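Local atomic coordinates of 6-phospho-beta-d glycosidase (PDB entry 5FOO), a protein that probably hydrolyses 6-phosphorylated beta-glucosides as a glycoside hydrolase family 1 enzyme, and binds the probe 6-phosphocyclophellitol in its pocket. Residues 53-65 and 98-111. The protein carries 1 engineered substitution. Residues are numbered along the deposited sequence; the frame is centred on the assembly and turned at random.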
loop_
_atom_site.group_PDB
_atom_site.type_symbol
_atom_site.label_atom_id
_atom_site.label_comp_id
_atom_site.label_asym_id
_atom_site.label_seq_id
_atom_site.Cartn_x
_atom_site.Cartn_y
_atom_site.Cartn_z
ATOM N N ASP A 53 -0.422 17.390 8.407
ATOM C CA ASP A 53 0.358 18.039 9.458
ATOM C C ASP A 53 0.936 17.037 10.503
ATOM O O ASP A 53 1.202 17.404 11.668
ATOM C CB ASP A 53 -0.488 19.145 10.160
ATOM C CG ASP A 53 0.346 20.087 11.036
ATOM O OD1 ASP A 53 1.522 20.337 10.600
ATOM O OD2 ASP A 53 -0.187 20.559 12.141
ATOM N N ALA A 54 1.150 15.796 10.083
ATOM C CA ALA A 54 1.778 14.808 10.968
ATOM C C ALA A 54 3.229 15.175 11.344
ATOM O O ALA A 54 3.716 14.767 12.419
ATOM C CB ALA A 54 1.695 13.416 10.378
ATOM N N TYR A 55 3.924 15.950 10.510
ATOM C CA TYR A 55 5.205 16.462 10.927
ATOM C C TYR A 55 5.138 17.074 12.368
ATOM O O TYR A 55 6.018 16.805 13.228
ATOM C CB TYR A 55 5.842 17.429 9.923
ATOM C CG TYR A 55 7.215 17.897 10.385
ATOM C CD1 TYR A 55 8.341 17.126 10.157
ATOM C CD2 TYR A 55 7.378 19.092 11.114
ATOM C CE1 TYR A 55 9.583 17.509 10.649
ATOM C CE2 TYR A 55 8.633 19.498 11.557
ATOM C CZ TYR A 55 9.730 18.690 11.328
ATOM O OH TYR A 55 11.019 19.054 11.761
ATOM N N HIS A 56 4.073 17.855 12.626
ATOM C CA HIS A 56 3.878 18.498 13.897
ATOM C C HIS A 56 3.047 17.664 14.861
ATOM O O HIS A 56 3.349 17.627 16.040
ATOM C CB HIS A 56 3.245 19.863 13.687
ATOM C CG HIS A 56 4.094 20.817 12.901
ATOM N ND1 HIS A 56 3.754 21.249 11.636
ATOM C CD2 HIS A 56 5.218 21.490 13.233
ATOM C CE1 HIS A 56 4.662 22.117 11.217
ATOM N NE2 HIS A 56 5.564 22.278 12.163
ATOM N N GLN A 57 2.042 16.958 14.384
ATOM C CA GLN A 57 1.046 16.336 15.259
ATOM C C GLN A 57 1.154 14.830 15.503
ATOM O O GLN A 57 0.264 14.258 16.094
ATOM C CB GLN A 57 -0.350 16.636 14.681
ATOM C CG GLN A 57 -0.682 18.127 14.708
ATOM C CD GLN A 57 -2.183 18.371 14.545
ATOM O OE1 GLN A 57 -2.985 17.823 15.298
ATOM N NE2 GLN A 57 -2.571 19.133 13.535
ATOM N N ILE A 58 2.209 14.173 15.056
ATOM C CA ILE A 58 2.323 12.745 15.246
ATOM C C ILE A 58 2.159 12.323 16.703
ATOM O O ILE A 58 1.423 11.340 16.995
ATOM C CB ILE A 58 3.597 12.139 14.549
ATOM C CG1 ILE A 58 3.494 10.613 14.510
ATOM C CG2 ILE A 58 4.852 12.601 15.252
ATOM C CD1 ILE A 58 2.320 10.076 13.744
ATOM N N GLU A 59 2.784 13.032 17.626
ATOM C CA GLU A 59 2.692 12.639 19.056
ATOM C C GLU A 59 1.256 12.734 19.539
ATOM O O GLU A 59 0.717 11.763 20.056
ATOM C CB GLU A 59 3.512 13.550 19.989
ATOM C CG GLU A 59 4.998 13.346 19.961
ATOM C CD GLU A 59 5.684 14.131 18.867
ATOM O OE1 GLU A 59 5.002 14.791 18.006
ATOM O OE2 GLU A 59 6.932 14.034 18.865
ATOM N N SER A 60 0.615 13.892 19.324
ATOM C CA SER A 60 -0.800 14.029 19.769
ATOM C C SER A 60 -1.744 13.092 19.017
ATOM O O SER A 60 -2.655 12.519 19.637
ATOM C CB SER A 60 -1.301 15.466 19.676
ATOM O OG SER A 60 -1.172 15.909 18.352
ATOM N N ASP A 61 -1.490 12.847 17.722
ATOM C CA ASP A 61 -2.244 11.829 16.940
ATOM C C ASP A 61 -2.134 10.431 17.563
ATOM O O ASP A 61 -3.148 9.693 17.713
ATOM C CB ASP A 61 -1.696 11.730 15.498
ATOM C CG ASP A 61 -2.161 12.890 14.563
ATOM O OD1 ASP A 61 -2.924 13.793 15.032
ATOM O OD2 ASP A 61 -1.765 12.879 13.349
ATOM N N LEU A 62 -0.909 10.014 17.903
ATOM C CA LEU A 62 -0.776 8.628 18.452
ATOM C C LEU A 62 -1.427 8.507 19.851
ATOM O O LEU A 62 -2.060 7.523 20.164
ATOM C CB LEU A 62 0.676 8.181 18.484
ATOM C CG LEU A 62 1.230 7.989 17.054
ATOM C CD1 LEU A 62 2.723 7.971 17.154
ATOM C CD2 LEU A 62 0.722 6.702 16.417
ATOM N N THR A 63 -1.349 9.570 20.623
ATOM C CA THR A 63 -2.068 9.636 21.870
ATOM C C THR A 63 -3.580 9.454 21.616
ATOM O O THR A 63 -4.216 8.618 22.265
ATOM C CB THR A 63 -1.715 10.937 22.645
ATOM O OG1 THR A 63 -0.336 10.904 22.968
ATOM C CG2 THR A 63 -2.500 11.060 23.935
ATOM N N LEU A 64 -4.135 10.159 20.637
ATOM C CA LEU A 64 -5.546 9.963 20.290
ATOM C C LEU A 64 -5.869 8.591 19.817
ATOM O O LEU A 64 -6.877 8.007 20.229
ATOM C CB LEU A 64 -5.954 10.953 19.221
ATOM C CG LEU A 64 -7.449 10.934 18.816
ATOM C CD1 LEU A 64 -8.410 11.455 19.906
ATOM C CD2 LEU A 64 -7.551 11.761 17.558
ATOM N N LEU A 65 -5.048 8.055 18.908
ATOM C CA LEU A 65 -5.289 6.698 18.401
ATOM C C LEU A 65 -5.178 5.630 19.526
ATOM O O LEU A 65 -5.954 4.680 19.553
ATOM C CB LEU A 65 -4.298 6.387 17.259
ATOM C CG LEU A 65 -4.506 7.282 16.018
ATOM C CD1 LEU A 65 -3.681 6.827 14.852
ATOM C CD2 LEU A 65 -5.969 7.334 15.563
ATOM N N TYR A 98 13.075 13.314 13.203
ATOM C CA TYR A 98 11.622 13.165 12.934
ATOM C C TYR A 98 11.138 11.703 13.077
ATOM O O TYR A 98 10.164 11.440 13.767
ATOM C CB TYR A 98 11.133 13.774 11.588
ATOM C CG TYR A 98 9.663 13.523 11.421
ATOM C CD1 TYR A 98 8.729 14.185 12.216
ATOM C CD2 TYR A 98 9.187 12.548 10.557
ATOM C CE1 TYR A 98 7.381 13.904 12.129
ATOM C CE2 TYR A 98 7.843 12.269 10.456
ATOM C CZ TYR A 98 6.937 12.952 11.238
ATOM O OH TYR A 98 5.589 12.648 11.169
ATOM N N TYR A 99 11.819 10.748 12.466
ATOM C CA TYR A 99 11.370 9.343 12.514
ATOM C C TYR A 99 11.620 8.740 13.932
ATOM O O TYR A 99 10.832 7.909 14.444
ATOM C CB TYR A 99 11.931 8.522 11.319
ATOM C CG TYR A 99 11.262 8.966 10.034
ATOM C CD1 TYR A 99 9.898 8.760 9.856
ATOM C CD2 TYR A 99 11.977 9.647 9.007
ATOM C CE1 TYR A 99 9.257 9.197 8.727
ATOM C CE2 TYR A 99 11.339 10.095 7.870
ATOM C CZ TYR A 99 9.984 9.884 7.743
ATOM O OH TYR A 99 9.298 10.361 6.646
ATOM N N ASN A 100 12.624 9.279 14.628
ATOM C CA ASN A 100 12.791 8.901 16.037
ATOM C C ASN A 100 11.589 9.388 16.882
ATOM O O ASN A 100 11.119 8.624 17.713
ATOM C CB ASN A 100 14.146 9.312 16.586
ATOM C CG ASN A 100 15.240 8.307 16.239
ATOM O OD1 ASN A 100 14.989 7.093 16.217
ATOM N ND2 ASN A 100 16.460 8.812 15.918
ATOM N N ARG A 101 11.057 10.586 16.595
ATOM C CA ARG A 101 9.836 11.098 17.279
ATOM C C ARG A 101 8.660 10.157 16.994
ATOM O O ARG A 101 8.012 9.711 17.919
ATOM C CB ARG A 101 9.465 12.538 16.850
ATOM C CG ARG A 101 10.205 13.693 17.505
ATOM C CD ARG A 101 9.871 15.077 16.880
ATOM N NE ARG A 101 8.416 15.316 16.779
ATOM C CZ ARG A 101 7.797 15.963 15.770
ATOM N NH1 ARG A 101 8.470 16.493 14.765
ATOM N NH2 ARG A 101 6.494 16.098 15.783
ATOM N N VAL A 102 8.435 9.803 15.725
ATOM C CA VAL A 102 7.343 8.927 15.356
ATOM C C VAL A 102 7.416 7.581 16.096
ATOM O O VAL A 102 6.445 7.073 16.671
ATOM C CB VAL A 102 7.341 8.605 13.809
ATOM C CG1 VAL A 102 6.212 7.666 13.500
ATOM C CG2 VAL A 102 7.224 9.847 12.953
ATOM N N ILE A 103 8.553 6.939 15.988
ATOM C CA ILE A 103 8.696 5.616 16.601
ATOM C C ILE A 103 8.603 5.663 18.154
ATOM O O ILE A 103 7.914 4.818 18.791
ATOM C CB ILE A 103 10.033 4.985 16.143
ATOM C CG1 ILE A 103 9.957 4.662 14.602
ATOM C CG2 ILE A 103 10.410 3.755 17.013
ATOM C CD1 ILE A 103 11.277 4.726 13.907
ATOM N N ASP A 104 9.294 6.631 18.767
ATOM C CA ASP A 104 9.256 6.725 20.247
ATOM C C ASP A 104 7.840 7.029 20.746
ATOM O O ASP A 104 7.430 6.476 21.748
ATOM C CB ASP A 104 10.222 7.768 20.784
ATOM C CG ASP A 104 11.698 7.367 20.603
ATOM O OD1 ASP A 104 12.034 6.177 20.449
ATOM O OD2 ASP A 104 12.524 8.303 20.548
ATOM N N ALA A 105 7.089 7.870 20.014
ATOM C CA ALA A 105 5.706 8.178 20.395
ATOM C C ALA A 105 4.832 6.932 20.238
ATOM O O ALA A 105 3.980 6.645 21.060
ATOM C CB ALA A 105 5.182 9.333 19.562
ATOM N N CYS A 106 5.108 6.109 19.242
ATOM C CA CYS A 106 4.386 4.868 19.111
ATOM C C CYS A 106 4.546 4.025 20.379
ATOM O O CYS A 106 3.542 3.619 21.007
ATOM C CB CYS A 106 4.822 4.064 17.877
ATOM S SG CYS A 106 4.084 4.529 16.283
ATOM N N LEU A 107 5.799 3.727 20.727
ATOM C CA LEU A 107 6.079 2.861 21.887
ATOM C C LEU A 107 5.565 3.496 23.181
ATOM O O LEU A 107 4.902 2.815 23.922
ATOM C CB LEU A 107 7.558 2.503 21.992
ATOM C CG LEU A 107 8.166 1.811 20.774
ATOM C CD1 LEU A 107 9.626 1.507 21.084
ATOM C CD2 LEU A 107 7.380 0.546 20.473
ATOM N N ALA A 108 5.755 4.811 23.384
ATOM C CA ALA A 108 5.244 5.460 24.592
ATOM C C ALA A 108 3.736 5.302 24.719
ATOM O O ALA A 108 3.233 5.256 25.821
ATOM C CB ALA A 108 5.642 6.932 24.668
ATOM N N ASN A 109 3.015 5.155 23.604
ATOM C CA ASN A 109 1.578 4.921 23.668
ATOM C C ASN A 109 1.148 3.497 23.649
ATOM O O ASN A 109 -0.045 3.245 23.567
ATOM C CB ASN A 109 0.905 5.738 22.546
ATOM C CG ASN A 109 0.839 7.218 22.890
ATOM O OD1 ASN A 109 0.064 7.627 23.778
ATOM N ND2 ASN A 109 1.686 8.039 22.230
ATOM N N GLY A 110 2.088 2.540 23.722
ATOM C CA GLY A 110 1.794 1.108 23.550
ATOM C C GLY A 110 1.312 0.663 22.143
ATOM O O GLY A 110 0.580 -0.304 22.000
ATOM N N ILE A 111 1.716 1.402 21.119
ATOM C CA ILE A 111 1.382 1.126 19.721
ATOM C C ILE A 111 2.583 0.485 19.050
ATOM O O ILE A 111 3.662 1.040 19.029
ATOM C CB ILE A 111 0.906 2.429 19.025
ATOM C CG1 ILE A 111 -0.445 2.855 19.627
ATOM C CG2 ILE A 111 0.711 2.271 17.503
ATOM C CD1 ILE A 111 -0.903 4.218 19.155
HETATM O O HOH W 1 11.423 16.539 14.136
HETATM O O HOH W 2 8.051 11.375 20.017
HETATM O O HOH W 3 2.575 10.735 21.873
#
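Arg101 reaches across to Glu59 and Tyr55 where two neighbouring outer helices of the (beta/alpha)8 TIM barrel, 54-67 and 93-108, run side by side; the axes of segments 54-65 and 98-108 approach to 9.2 Å, 7° from parallel. The guanidinium meets the Glu59 carboxylate side-on, the two planes only 6° apart: Arg101 NE bonds Glu59 OE2 at 2.9 Å and Arg101 NH2 bonds Glu59 OE1 at 3.0 Å, each on a syn lone pair and almost straight. A bend at chi3 (51°) turns the guanidinium so that Arg101 NH1 and NH2 also close end-on upon Tyr55 O, the shorter bond being 2.7 Å from NH2. This carbonyl lies in the first turn of helix 54-67, before the kink at residues 59 and 60, and the four bonds fix the rotation of the guanidinium.

Beside it, the Tyr55 and Tyr98 rings lie nearly parallel but slid apart, barely overlapping, with CD1 of one 3.6 Å from CD1 of the other; the Tyr55 hydroxyl bonds Asp94. Deeper in, the Ile58 side chain crosses that of Val102 at about a right angle, CG1 meeting both its methyls, while Leu62 CD1 sits 3.7 Å from Ala105 CB and also touches Cys106 SG. Ile58, Leu62 and Ile111 all rest on Tyr73 of barrel strand 72-76. Towards the Schellman turn at Gly110, one water accepts from Asn109 ND2, and its oxygen lies 2.8 Å from Glu59 O, to which it donates.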